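PDB 4GL8: oligopeptide ABC transporter OppAIV from Borrelia burgdorferi B31, which probably binds oligopeptides and delivers them to an ABC transporter for uptake. Local coordinates for residues I262-P267 against T498-L503. Numbering follows the deposited sequence.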
loop_
_atom_site.group_PDB
_atom_site.type_symbol
_atom_site.label_atom_id
_atom_site.label_comp_id
_atom_site.label_asym_id
_atom_site.label_seq_id
_atom_site.Cartn_x
_atom_site.Cartn_y
_atom_site.Cartn_z
ATOM N N ILE A 262 -3.111 13.955 13.147
ATOM C CA ILE A 262 -4.002 12.892 12.722
ATOM C C ILE A 262 -3.784 12.676 11.221
ATOM O O ILE A 262 -4.033 13.574 10.415
ATOM C CB ILE A 262 -5.481 13.242 12.995
ATOM C CG1 ILE A 262 -5.723 13.445 14.482
ATOM C CG2 ILE A 262 -6.397 12.118 12.549
ATOM C CD1 ILE A 262 -7.144 13.849 14.829
ATOM N N PHE A 263 -3.323 11.492 10.834
ATOM C CA PHE A 263 -3.056 11.201 9.423
ATOM C C PHE A 263 -4.246 10.453 8.860
ATOM O O PHE A 263 -4.587 9.383 9.331
ATOM C CB PHE A 263 -1.768 10.374 9.266
ATOM C CG PHE A 263 -0.486 11.161 9.463
ATOM C CD1 PHE A 263 -0.496 12.494 9.910
ATOM C CD2 PHE A 263 0.747 10.554 9.218
ATOM C CE1 PHE A 263 0.688 13.199 10.065
ATOM C CE2 PHE A 263 1.930 11.257 9.375
ATOM C CZ PHE A 263 1.906 12.577 9.806
ATOM N N LYS A 264 -4.911 11.066 7.890
ATOM C CA LYS A 264 -5.964 10.407 7.105
ATOM C C LYS A 264 -7.283 10.226 7.873
ATOM O O LYS A 264 -8.349 10.508 7.322
ATOM C CB LYS A 264 -5.481 9.055 6.529
ATOM C CG LYS A 264 -4.356 9.157 5.506
ATOM C CD LYS A 264 -3.733 7.792 5.174
ATOM C CE LYS A 264 -4.659 6.875 4.372
ATOM N NZ LYS A 264 -4.547 7.040 2.885
ATOM N N ASN A 265 -7.208 9.811 9.139
ATOM C CA ASN A 265 -8.394 9.444 9.923
ATOM C C ASN A 265 -9.145 10.652 10.511
ATOM O O ASN A 265 -9.394 10.709 11.716
ATOM C CB ASN A 265 -7.981 8.478 11.058
ATOM C CG ASN A 265 -9.174 7.890 11.815
ATOM O OD1 ASN A 265 -10.204 7.574 11.213
ATOM N ND2 ASN A 265 -9.039 7.744 13.147
ATOM N N VAL A 266 -9.501 11.610 9.665
ATOM C CA VAL A 266 -10.246 12.803 10.104
ATOM C C VAL A 266 -11.769 12.585 10.066
ATOM O O VAL A 266 -12.248 11.673 9.413
ATOM C CB VAL A 266 -9.892 14.024 9.255
ATOM C CG1 VAL A 266 -8.401 14.279 9.333
ATOM C CG2 VAL A 266 -10.343 13.837 7.804
ATOM N N PRO A 267 -12.537 13.405 10.794
ATOM C CA PRO A 267 -13.984 13.176 10.751
ATOM C C PRO A 267 -14.561 13.572 9.397
ATOM O O PRO A 267 -14.544 14.768 9.052
ATOM C CB PRO A 267 -14.524 14.075 11.861
ATOM C CG PRO A 267 -13.369 14.259 12.761
ATOM C CD PRO A 267 -12.172 14.331 11.863
ATOM N N THR A 498 -7.398 8.620 -4.959
ATOM C CA THR A 498 -7.604 9.144 -3.595
ATOM C C THR A 498 -6.857 10.451 -3.326
ATOM O O THR A 498 -5.787 10.667 -3.868
ATOM C CB THR A 498 -7.134 8.071 -2.584
ATOM O OG1 THR A 498 -8.115 7.026 -2.527
ATOM C CG2 THR A 498 -6.889 8.662 -1.199
ATOM N N SER A 499 -7.442 11.302 -2.486
ATOM C CA SER A 499 -6.744 12.422 -1.845
ATOM C C SER A 499 -6.851 12.257 -0.346
ATOM O O SER A 499 -7.946 12.130 0.160
ATOM C CB SER A 499 -7.385 13.759 -2.220
ATOM O OG SER A 499 -7.193 14.016 -3.609
ATOM N N SER A 500 -5.738 12.273 0.374
ATOM C CA SER A 500 -5.788 12.076 1.815
ATOM C C SER A 500 -5.755 13.393 2.581
ATOM O O SER A 500 -5.187 14.368 2.134
ATOM C CB SER A 500 -4.622 11.214 2.254
ATOM O OG SER A 500 -4.918 9.844 2.039
ATOM N N SER A 501 -6.327 13.376 3.773
ATOM C CA SER A 501 -6.458 14.564 4.608
ATOM C C SER A 501 -5.594 14.396 5.855
ATOM O O SER A 501 -5.397 13.284 6.316
ATOM C CB SER A 501 -7.927 14.746 4.999
ATOM O OG SER A 501 -8.664 15.391 3.973
ATOM N N TYR A 502 -5.032 15.488 6.369
ATOM C CA TYR A 502 -4.198 15.416 7.583
ATOM C C TYR A 502 -4.392 16.627 8.472
ATOM O O TYR A 502 -4.670 17.741 7.970
ATOM C CB TYR A 502 -2.704 15.348 7.237
ATOM C CG TYR A 502 -2.333 14.391 6.143
ATOM C CD1 TYR A 502 -1.722 13.158 6.439
ATOM C CD2 TYR A 502 -2.563 14.715 4.806
ATOM C CE1 TYR A 502 -1.379 12.281 5.437
ATOM C CE2 TYR A 502 -2.222 13.838 3.797
ATOM C CZ TYR A 502 -1.630 12.624 4.113
ATOM O OH TYR A 502 -1.284 11.757 3.104
ATOM N N LEU A 503 -4.239 16.412 9.782
ATOM C CA LEU A 503 -4.095 17.509 10.744
ATOM C C LEU A 503 -2.725 17.368 11.362
ATOM O O LEU A 503 -2.330 16.275 11.753
ATOM C CB LEU A 503 -5.173 17.472 11.843
ATOM C CG LEU A 503 -6.615 17.701 11.369
ATOM C CD1 LEU A 503 -7.613 17.266 12.435
ATOM C CD2 LEU A 503 -6.845 19.156 10.999
#
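Ile262 and Leu503 trade two backbone hydrogen bonds, Ile262 N to Leu503 O at 2.8 Å and Leu503 N to Ile262 O at 2.9 Å, making a hydrogen-bonded antiparallel pair. Their side chains lie side by side, CD1 to CD1. At the neighbouring non-hydrogen-bonded pair, Tyr502 turns its ring edge to the face of Phe263 in a T-shaped stack, with planes at 82° and CD1 of Tyr502 3.7 Å from CD1 of Phe263. A last backbone bond, Lys264 N to Ser501 O (2.8 Å), is bent to 132° at the hydrogen as the first strand ends. From there Lys264, extended at chi2 but bent at chi3 and chi4, runs its chain past Ser500 and brings NZ 3.0 Å from Ser500 OG. The backbone then bends away, through Lys264 and an inverse gamma turn centred on Asn265, and Val266 sets CG2 3.8 Å from Ser501 CB. Further out, Glu518 accepts a hydrogen bond from Tyr502 OH, Tyr280 OH is hydrogen-bonded to Ser501 OG, and Trp512 stacks on Phe263 while meeting Tyr502 edge-to-face. The short strand 261-263 thus pairs parallel with strand 31-35 and antiparallel with strand 492-504, within the type 2 periplasmic-binding-protein fold of the OppA family.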